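Local coordinates for extracellular solute-binding protein family 1 (Arthrobacter chlorophenolicus, PDB 4R2F) that binds the disaccharide laminaribiose and probably hands it, as an extracellular solute-binding protein, to a membrane transporter for uptake, at residues Ser86-Ala89 with Gly93-Val96; Asn79-Phe84 with Ala104-Glu109; Ile313-Tyr316 with Ser321-Ala324. All blocks are in the same frame, centred on the assembly; numbering follows the deposited sequence. Where two conformers were deposited one is given.

Contact 1: Ser86-Ala89 with Gly93-Val96; sequences SAIA and GPAV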
ATOM      1  N   SER A  86      18.279   2.769  10.003  1.00 30.91           N
ATOM      2  CA  SER A  86      19.422   3.569  10.452  1.00 32.30           C
ATOM      3  C   SER A  86      19.110   4.397  11.704  1.00 39.83           C
ATOM      4  O   SER A  86      19.910   4.417  12.636  1.00 38.95           O
ATOM      5  CB  SER A  86      19.965   4.462   9.332  1.00 40.18           C
ATOM      6  OG  SER A  86      21.206   5.044   9.720  1.00 42.81           O
ATOM      7  N   ALA A  87      17.970   5.076  11.745  1.00 35.76           N
ATOM      8  CA  ALA A  87      17.585   5.828  12.954  1.00 35.63           C
ATOM      9  C   ALA A  87      17.475   4.937  14.207  1.00 32.92           C
ATOM     10  O   ALA A  87      17.965   5.278  15.271  1.00 30.35           O
ATOM     11  CB  ALA A  87      16.272   6.566  12.740  1.00 40.59           C
ATOM     12  N   ILE A  88      16.801   3.807  14.088  1.00 29.58           N
ATOM     13  CA  ILE A  88      16.639   2.919  15.235  1.00 34.67           C
ATOM     14  C   ILE A  88      18.014   2.418  15.712  1.00 38.17           C
ATOM     15  O   ILE A  88      18.267   2.365  16.913  1.00 41.50           O
ATOM     16  CB  ILE A  88      15.699   1.721  14.894  1.00 38.45           C
ATOM     17  CG1 ILE A  88      14.216   2.079  15.090  1.00 41.14           C
ATOM     18  CG2 ILE A  88      15.975   0.510  15.766  1.00 40.62           C
ATOM     19  CD1 ILE A  88      13.759   3.384  14.481  1.00 43.31           C
ATOM     20  N   ALA A  89      18.898   2.050  14.777  1.00 31.23           N
ATOM     21  CA  ALA A  89      20.201   1.475  15.160  1.00 34.15           C
ATOM     22  C   ALA A  89      21.123   2.510  15.813  1.00 36.30           C
ATOM     23  O   ALA A  89      21.965   2.162  16.651  1.00 39.25           O
ATOM     24  CB  ALA A  89      20.876   0.826  13.976  1.00 37.02           C
ATOM     25  N   GLY A  93      15.639   7.545  16.516  1.00 38.22           N
ATOM     26  CA  GLY A  93      14.317   7.285  15.956  1.00 42.48           C
ATOM     27  C   GLY A  93      13.197   7.841  16.823  1.00 43.94           C
ATOM     28  O   GLY A  93      13.440   8.402  17.910  1.00 33.75           O
ATOM     29  N   PRO A  94      11.948   7.673  16.358  1.00 37.19           N
ATOM     30  CA  PRO A  94      10.798   8.236  17.044  1.00 35.02           C
ATOM     31  C   PRO A  94      10.293   7.359  18.182  1.00 27.42           C
ATOM     32  O   PRO A  94      10.720   6.192  18.329  1.00 33.26           O
ATOM     33  CB  PRO A  94       9.764   8.289  15.931  1.00 37.43           C
ATOM     34  CG  PRO A  94      10.036   7.029  15.175  1.00 36.89           C
ATOM     35  CD  PRO A  94      11.538   6.903  15.171  1.00 32.43           C
ATOM     36  N   ALA A  95       9.359   7.908  18.957  1.00 31.73           N
ATOM     37  CA  ALA A  95       8.617   7.136  19.957  1.00 33.76           C
ATOM     38  C   ALA A  95       7.473   6.327  19.318  1.00 31.32           C
ATOM     39  O   ALA A  95       7.159   5.203  19.746  1.00 30.50           O
ATOM     40  CB  ALA A  95       8.052   8.076  21.018  1.00 32.02           C
ATOM     41  N   VAL A  96       6.848   6.932  18.313  1.00 27.37           N
ATOM     42  CA  VAL A  96       5.703   6.388  17.611  1.00 27.96           C
ATOM     43  C   VAL A  96       5.819   6.705  16.133  1.00 30.76           C
ATOM     44  O   VAL A  96       6.303   7.778  15.752  1.00 32.74           O
ATOM     45  CB  VAL A  96       4.391   7.056  18.086  1.00 26.92           C
ATOM     46  CG1 VAL A  96       3.177   6.400  17.441  1.00 32.92           C
ATOM     47  CG2 VAL A  96       4.281   7.024  19.601  1.00 23.77           C
TER
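Ala87 and Gly93 meet where helix 80-89 runs out and the chain doubles back along its end. Their CA atoms are 4.7 Å apart, and the methyl CB of Ala87 sits 3.8 Å from Gly93 CA. From the next residue of the helix, Ile88 closes over the same strip of backbone with one branch: its CD1 is 4.2 Å from Gly93 CA and also 4.2 Å from Pro94 CD, reaching the proline at the ring carbon bonded to its nitrogen. This methyl lies where a CB on the glycine would point. A bend at chi2 (48°) turns it back toward the loop, although the first bond of the side chain runs across it. Ala87 O lies 3.5 Å from Gly93 N, but the angle is poor and no hydrogen bond forms; the carbonyl accepts weak ones from the hydroxyls of Ser90 and Thr92 instead.

The turn belongs to a beta-alpha-beta crossover, in which helix 80-89 leads from strand 70-74 to strand 96-97 and strand 40-44 lies between the two in the sheet. Trp43 of that middle strand packs against both Ala87 and Pro94, while Tyr316 of strand 306-316 touches Ile88 and Pro94, so two strands of the sheet furnish the floor beneath the turn. Beyond the proline the chain enters the sheet: Ala95 makes a backbone hydrogen bond with Lys41, and Val96 with Lys41 and Trp43.

Contact 2: Asn79-Phe84 with Ala104-Glu109; sequences NFYQTF and AFQFEE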
ATOM      1  N   ASN A  79      13.658   5.318   0.028  1.00 36.06           N
ATOM      2  CA  ASN A  79      14.636   4.753   0.946  1.00 40.33           C
ATOM      3  C   ASN A  79      14.133   4.691   2.405  1.00 39.23           C
ATOM      4  O   ASN A  79      14.938   4.633   3.348  1.00 36.33           O
ATOM      5  CB  ASN A  79      15.954   5.573   0.877  1.00 40.53           C
ATOM      6  CG  ASN A  79      17.201   4.706   1.029  1.00 39.02           C
ATOM      7  OD1 ASN A  79      17.176   3.509   0.766  1.00 36.21           O
ATOM      8  ND2 ASN A  79      18.291   5.312   1.451  1.00 33.33           N
ATOM      9  N   PHE A  80      12.814   4.669   2.598  1.00 31.53           N
ATOM     10  CA  PHE A  80      12.233   4.717   3.955  1.00 31.14           C
ATOM     11  C   PHE A  80      12.717   3.555   4.837  1.00 31.68           C
ATOM     12  O   PHE A  80      12.902   3.711   6.038  1.00 30.05           O
ATOM     13  CB  PHE A  80      10.699   4.714   3.897  1.00 34.99           C
ATOM     14  CG  PHE A  80      10.103   3.356   3.675  1.00 35.85           C
ATOM     15  CD1 PHE A  80       9.966   2.843   2.393  1.00 35.67           C
ATOM     16  CD2 PHE A  80       9.677   2.577   4.751  1.00 36.33           C
ATOM     17  CE1 PHE A  80       9.441   1.580   2.188  1.00 31.84           C
ATOM     18  CE2 PHE A  80       9.146   1.300   4.539  1.00 34.13           C
ATOM     19  CZ  PHE A  80       9.026   0.806   3.265  1.00 38.72           C
ATOM     20  N   TYR A  81      12.909   2.387   4.242  1.00 28.37           N
ATOM     21  CA  TYR A  81      13.339   1.209   5.003  1.00 31.43           C
ATOM     22  C   TYR A  81      14.664   1.492   5.697  1.00 40.44           C
ATOM     23  O   TYR A  81      14.840   1.232   6.890  1.00 32.13           O
ATOM     24  CB  TYR A  81      13.446  -0.003   4.056  1.00 43.22           C
ATOM     25  CG  TYR A  81      13.805  -1.365   4.667  1.00 46.76           C
ATOM     26  CD1 TYR A  81      13.004  -1.950   5.637  1.00 54.56           C
ATOM     27  CD2 TYR A  81      14.920  -2.087   4.215  1.00 63.84           C
ATOM     28  CE1 TYR A  81      13.308  -3.195   6.170  1.00 52.91           C
ATOM     29  CE2 TYR A  81      15.230  -3.333   4.738  1.00 67.55           C
ATOM     30  CZ  TYR A  81      14.419  -3.880   5.717  1.00 81.67           C
ATOM     31  OH  TYR A  81      14.700  -5.115   6.255  1.00 80.99           O
ATOM     32  N   GLN A  82      15.578   2.077   4.937  1.00 35.34           N
ATOM     33  CA  GLN A  82      16.907   2.387   5.415  1.00 42.99           C
ATOM     34  C   GLN A  82      16.848   3.551   6.392  1.00 42.01           C
ATOM     35  O   GLN A  82      17.579   3.559   7.382  1.00 35.95           O
ATOM     36  CB  GLN A  82      17.825   2.706   4.211  1.00 45.76           C
ATOM     37  CG  GLN A  82      19.148   3.393   4.544  1.00 64.15           C
ATOM     38  CD  GLN A  82      20.128   2.493   5.263  1.00 93.09           C
ATOM     39  OE1 GLN A  82      19.952   1.273   5.315  1.00 65.15           O
ATOM     40  NE2 GLN A  82      21.179   3.094   5.818  1.00 65.61           N
ATOM     41  N   THR A  83      15.996   4.538   6.115  1.00 31.39           N
ATOM     42  CA  THR A  83      15.850   5.685   7.016  1.00 31.36           C
ATOM     43  C   THR A  83      15.471   5.231   8.443  1.00 34.04           C
ATOM     44  O   THR A  83      16.164   5.556   9.422  1.00 32.24           O
ATOM     45  CB  THR A  83      14.821   6.686   6.481  1.00 33.68           C
ATOM     46  OG1 THR A  83      15.168   7.066   5.139  1.00 35.50           O
ATOM     47  CG2 THR A  83      14.747   7.892   7.367  1.00 36.81           C
ATOM     48  N   PHE A  84      14.409   4.438   8.555  1.00 39.47           N
ATOM     49  CA  PHE A  84      14.038   3.821   9.845  1.00 32.75           C
ATOM     50  C   PHE A  84      15.095   2.882  10.423  1.00 35.13           C
ATOM     51  O   PHE A  84      15.403   2.969  11.614  1.00 30.80           O
ATOM     52  CB  PHE A  84      12.719   3.045   9.729  1.00 35.73           C
ATOM     53  CG  PHE A  84      11.499   3.917   9.721  1.00 26.40           C
ATOM     54  CD1 PHE A  84      10.900   4.314  10.915  1.00 27.72           C
ATOM     55  CD2 PHE A  84      10.934   4.332   8.523  1.00 31.10           C
ATOM     56  CE1 PHE A  84       9.783   5.120  10.903  1.00 30.88           C
ATOM     57  CE2 PHE A  84       9.801   5.128   8.516  1.00 37.77           C
ATOM     58  CZ  PHE A  84       9.225   5.515   9.701  1.00 30.13           C
ATOM     59  N   ALA A 104       6.811  -2.965  11.553  1.00 34.79           N
ATOM     60  CA  ALA A 104       6.689  -3.290  12.963  1.00 25.49           C
ATOM     61  C   ALA A 104       7.197  -4.723  13.279  1.00 34.90           C
ATOM     62  O   ALA A 104       7.726  -4.966  14.358  1.00 31.38           O
ATOM     63  CB  ALA A 104       5.250  -3.129  13.389  1.00 30.62           C
ATOM     64  N   PHE A 105       7.036  -5.671  12.355  1.00 33.86           N
ATOM     65  CA  PHE A 105       7.517  -7.030  12.604  1.00 31.61           C
ATOM     66  C   PHE A 105       9.062  -7.126  12.596  1.00 31.82           C
ATOM     67  O   PHE A 105       9.618  -7.903  13.343  1.00 32.46           O
ATOM     68  CB  PHE A 105       6.915  -8.043  11.625  1.00 38.49           C
ATOM     69  CG  PHE A 105       5.429  -8.224  11.783  1.00 29.85           C
ATOM     70  CD1 PHE A 105       4.926  -9.121  12.703  1.00 30.45           C
ATOM     71  CD2 PHE A 105       4.529  -7.453  11.040  1.00 28.93           C
ATOM     72  CE1 PHE A 105       3.559  -9.266  12.858  1.00 31.80           C
ATOM     73  CE2 PHE A 105       3.168  -7.605  11.178  1.00 37.91           C
ATOM     74  CZ  PHE A 105       2.681  -8.510  12.089  1.00 23.78           C
ATOM     75  N   GLN A 106       9.721  -6.349  11.737  1.00 35.81           N
ATOM     76  CA  GLN A 106      11.169  -6.300  11.687  0.50 16.38           C
ATOM     77  C   GLN A 106      11.666  -5.737  12.989  1.00 34.65           C
ATOM     78  O   GLN A 106      12.574  -6.291  13.605  1.00 30.03           O
ATOM     79  CB  GLN A 106      11.672  -5.421  10.546  0.50 18.39           C
ATOM     80  CG  GLN A 106      13.176  -5.484  10.348  0.50 37.99           C
ATOM     81  CD  GLN A 106      13.696  -6.920  10.298  0.50 74.07           C
ATOM     82  OE1 GLN A 106      14.668  -7.271  10.974  0.50 48.17           O
ATOM     83  NE2 GLN A 106      13.045  -7.757   9.501  0.50 48.95           N
ATOM     84  N   PHE A 107      11.082  -4.632  13.439  1.00 32.41           N
ATOM     85  CA  PHE A 107      11.606  -3.990  14.653  1.00 36.19           C
ATOM     86  C   PHE A 107      11.264  -4.786  15.896  1.00 38.57           C
ATOM     87  O   PHE A 107      11.975  -4.742  16.907  1.00 31.74           O
ATOM     88  CB  PHE A 107      11.184  -2.505  14.745  1.00 33.22           C
ATOM     89  CG  PHE A 107      11.774  -1.664  13.658  1.00 31.49           C
ATOM     90  CD1 PHE A 107      13.155  -1.651  13.460  1.00 69.58           C
ATOM     91  CD2 PHE A 107      10.972  -0.910  12.803  1.00 34.22           C
ATOM     92  CE1 PHE A 107      13.722  -0.911  12.440  1.00 57.92           C
ATOM     93  CE2 PHE A 107      11.538  -0.177  11.776  1.00 35.63           C
ATOM     94  CZ  PHE A 107      12.912  -0.173  11.596  1.00 59.96           C
ATOM     95  N   GLU A 108      10.207  -5.570  15.829  1.00 28.33           N
ATOM     96  CA  GLU A 108       9.917  -6.458  16.947  1.00 32.89           C
ATOM     97  C   GLU A 108      10.968  -7.550  17.068  1.00 28.68           C
ATOM     98  O   GLU A 108      11.421  -7.873  18.163  1.00 33.99           O
ATOM     99  CB  GLU A 108       8.559  -7.095  16.780  1.00 38.52           C
ATOM    100  CG  GLU A 108       8.101  -7.817  18.029  1.00 51.09           C
ATOM    101  CD  GLU A 108       8.021  -9.309  17.856  1.00 52.65           C
ATOM    102  OE1 GLU A 108       8.223  -9.797  16.731  1.00 64.25           O
ATOM    103  OE2 GLU A 108       7.698  -9.985  18.846  1.00 67.44           O
ATOM    104  N   GLU A 109      11.351  -8.113  15.934  1.00 30.71           N
ATOM    105  CA  GLU A 109      12.378  -9.174  15.899  1.00 36.38           C
ATOM    106  C   GLU A 109      13.681  -8.620  16.464  1.00 46.24           C
ATOM    107  O   GLU A 109      14.378  -9.298  17.178  1.00 33.87           O
ATOM    108  CB  GLU A 109      12.543  -9.669  14.458  1.00 39.38           C
ATOM    109  CG  GLU A 109      13.599 -10.729  14.190  1.00 60.66           C
ATOM    110  CD  GLU A 109      13.325 -11.453  12.877  1.00139.90           C
ATOM    111  OE1 GLU A 109      13.887 -11.069  11.824  1.00 81.10           O
ATOM    112  OE2 GLU A 109      12.499 -12.387  12.890  1.00 87.10           O
TER
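Helices 80-89 and 103-109 of the sugar-binding lobe that carries the N terminus face each other across a gap filled by side chains, chiefly Phe84 and Phe107. The backbones stay well apart, with 9.5 Å between Phe84 CA and Phe107 CA, and the phenylalanine of the second helix does most of the bridging. Its ring arrives edge first: Phe84 CB lies near the plane of that ring, 3.7 Å from Phe107 CZ and 4.0 Å from Phe107 CE2. The contact is thus made by Phe84 CB rather than by the Phe84 ring. Phe84 sets its CG anti to the carbonyl carbon (chi1 -77°), which carries its own ring away from the partner helix to Met45 and Tyr316. That ring turns an edge to Phe80 O, one helical turn back and in the ring plane.

The protein has the two-lobed solute-binding protein fold, with the sugar held between the lobes, and here helix 80-89 begins at that cleft: Phe80 touches a bound glucose unit. One residue on, Tyr81 extends toward the second helix, but its OH comes only to 4.4 Å from Gln106 CG, a loose approach to a side chain modelled in two conformers. Ala393 of helix 389-396 packs on Tyr81, and Ala389 and Ala392 on Gln106, so this third helix flanks the junction. Gln106 OE1 accepts a hydrogen bond from Gln110 NE2.

Contact 3: Ile313-Tyr316 with Ser321-Ala324; sequences IMMY and SQEA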
ATOM      1  N   ILE A 313       0.048   1.572  13.219  1.00 26.09           N
ATOM      2  CA  ILE A 313       0.785   2.504  14.027  1.00 23.45           C
ATOM      3  C   ILE A 313       1.541   1.714  15.046  1.00 30.31           C
ATOM      4  O   ILE A 313       0.971   0.852  15.736  1.00 29.32           O
ATOM      5  CB  ILE A 313      -0.134   3.506  14.777  1.00 28.95           C
ATOM      6  CG1 ILE A 313      -1.023   4.241  13.782  1.00 53.80           C
ATOM      7  CG2 ILE A 313       0.672   4.525  15.580  1.00 41.65           C
ATOM      8  CD1 ILE A 313      -1.922   5.281  14.418  1.00 72.51           C
ATOM      9  N   MET A 314       2.810   2.078  15.189  1.00 25.75           N
ATOM     10  CA  MET A 314       3.749   1.328  15.978  1.00 32.71           C
ATOM     11  C   MET A 314       4.447   2.225  16.983  1.00 25.97           C
ATOM     12  O   MET A 314       4.623   3.429  16.784  1.00 29.84           O
ATOM     13  CB  MET A 314       4.747   0.575  15.062  1.00 29.33           C
ATOM     14  CG  MET A 314       5.722   1.382  14.251  1.00 32.27           C
ATOM     15  SD  MET A 314       6.335   0.486  12.813  1.00 22.37           S
ATOM     16  CE  MET A 314       5.063   0.910  11.644  1.00 31.85           C
ATOM     17  N   MET A 315       4.771   1.625  18.111  1.00 27.83           N
ATOM     18  CA  MET A 315       5.463   2.311  19.194  1.00 31.76           C
ATOM     19  C   MET A 315       6.851   1.669  19.334  1.00 30.55           C
ATOM     20  O   MET A 315       7.017   0.494  19.010  1.00 32.27           O
ATOM     21  CB  MET A 315       4.654   2.153  20.513  1.00 25.66           C
ATOM     22  CG  MET A 315       3.355   2.923  20.616  1.00 28.37           C
ATOM     23  SD  MET A 315       2.518   2.769  22.211  1.00 22.85           S
ATOM     24  CE  MET A 315       2.160   1.044  22.159  1.00 38.16           C
ATOM     25  N   TYR A 316       7.828   2.434  19.821  1.00 31.19           N
ATOM     26  CA  TYR A 316       9.221   1.999  19.928  1.00 37.11           C
ATOM     27  C   TYR A 316       9.740   2.092  21.353  1.00 25.00           C
ATOM     28  O   TYR A 316       9.260   2.915  22.133  1.00 33.94           O
ATOM     29  CB  TYR A 316      10.108   2.897  19.068  1.00 26.94           C
ATOM     30  CG  TYR A 316       9.794   2.861  17.585  1.00 28.90           C
ATOM     31  CD1 TYR A 316       8.741   3.584  17.058  1.00 32.16           C
ATOM     32  CD2 TYR A 316      10.547   2.093  16.727  1.00 30.07           C
ATOM     33  CE1 TYR A 316       8.450   3.549  15.706  1.00 33.27           C
ATOM     34  CE2 TYR A 316      10.271   2.049  15.376  1.00 30.03           C
ATOM     35  CZ  TYR A 316       9.229   2.783  14.857  1.00 33.48           C
ATOM     36  OH  TYR A 316       8.983   2.754  13.491  1.00 28.10           O
ATOM     37  N   SER A 321       8.744   8.281  27.608  1.00 36.65           N
ATOM     38  CA  SER A 321       7.746   7.704  28.523  1.00 34.84           C
ATOM     39  C   SER A 321       6.823   6.764  27.777  1.00 38.82           C
ATOM     40  O   SER A 321       6.093   7.212  26.895  1.00 34.03           O
ATOM     41  CB  SER A 321       6.893   8.817  29.147  1.00 34.47           C
ATOM     42  OG  SER A 321       5.795   8.252  29.849  1.00 37.53           O
ATOM     43  N   GLN A 322       6.827   5.478  28.139  1.00 32.74           N
ATOM     44  CA  GLN A 322       5.933   4.508  27.494  1.00 40.66           C
ATOM     45  C   GLN A 322       4.459   4.799  27.735  1.00 38.11           C
ATOM     46  O   GLN A 322       3.641   4.585  26.861  1.00 28.08           O
ATOM     47  CB  GLN A 322       6.267   3.075  27.934  1.00 38.60           C
ATOM     48  CG  GLN A 322       5.425   1.998  27.257  1.00 37.52           C
ATOM     49  CD  GLN A 322       5.496   2.014  25.738  1.00 33.61           C
ATOM     50  OE1 GLN A 322       6.518   2.398  25.140  1.00 36.26           O
ATOM     51  NE2 GLN A 322       4.415   1.564  25.098  1.00 38.77           N
ATOM     52  N   GLU A 323       4.112   5.274  28.928  1.00 32.11           N
ATOM     53  CA  GLU A 323       2.745   5.701  29.174  1.00 30.73           C
ATOM     54  C   GLU A 323       2.292   6.797  28.227  1.00 37.07           C
ATOM     55  O   GLU A 323       1.141   6.809  27.786  1.00 34.09           O
ATOM     56  CB  GLU A 323       2.575   6.191  30.599  1.00 34.46           C
ATOM     57  CG  GLU A 323       2.436   5.085  31.617  1.00 83.38           C
ATOM     58  CD  GLU A 323       2.012   5.612  32.969  1.00125.21           C
ATOM     59  OE1 GLU A 323       1.298   6.650  33.042  1.00 70.63           O
ATOM     60  OE2 GLU A 323       2.407   4.968  33.956  1.00 68.80           O
ATOM     61  N   ALA A 324       3.181   7.736  27.949  1.00 33.33           N
ATOM     62  CA  ALA A 324       2.853   8.820  27.039  1.00 36.47           C
ATOM     63  C   ALA A 324       2.724   8.330  25.592  1.00 30.93           C
ATOM     64  O   ALA A 324       1.819   8.761  24.878  1.00 34.63           O
ATOM     65  CB  ALA A 324       3.899   9.931  27.137  1.00 35.67           C
TER
HETATM   66  O   HOH W   1       6.797   3.869  22.825  1.00 33.91           O
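Met315 is the first residue of Ile313-Tyr316 to touch the helix that follows the strand, through its thioether end. The side chain extends from the strand until chi3 (-64°) bends the terminal methyl aside, which places SD and CE of Met315 each 3.7 Å from Gln322 NE2. The two side chains cross at about a right angle, and the amide nitrogen spends a hydrogen bond on Glu326 one turn further along the helix. Met315 also packs on Ser325 and Val329 of the same helix. The contact closes a short strand-to-helix connection, helix 322-335 packing back on the sheet strand it follows.

At Tyr316 the side chain turns to the other side of the sheet, where its hydroxyl bonds to Ser97, and only the backbone faces Gln322. Tyr316 O and Gln322 OE1 stand 4.1 Å apart, both acceptors. A water lies 2.7 Å from Tyr316 O and 2.8 Å from Gln322 OE1, with geometry that fits donation to either. Ser321 is the N-cap of the helix, its OG accepting from Ala324 N at 3.3 Å and 157°.

Gln322 thus divides its amide, the nitrogen beside SD and CE of Met315 and the oxygen turned to the water. That water has more acceptors within reach than protons, so it need not donate to both oxygens at the same time, and the polar link from strand to helix is indirect.

In the fold
Following the chain from the N terminus, 79-84 comes first, opening contact 2 at the sugar cleft. Contact 1 is nested within that loop: the far end of the same helix meets 93-96 before the chain reaches 104-109 and contact 2 closes. Contact 3 follows much later, in series, closing a short loop between strand 306-316 and helix 322-335. Tyr316 N probably donates to Ala95 O (2.8 Å), joining contacts 3 and 1. Tyr316 also reaches contact 2: its hydroxyl meets Phe84 and its ring meets Phe107. Ile88 CG1, 4.0 Å from Phe107 CE1, joins contacts 1 and 2, so helices 80-89 and 103-109 and strand 306-316 pack together.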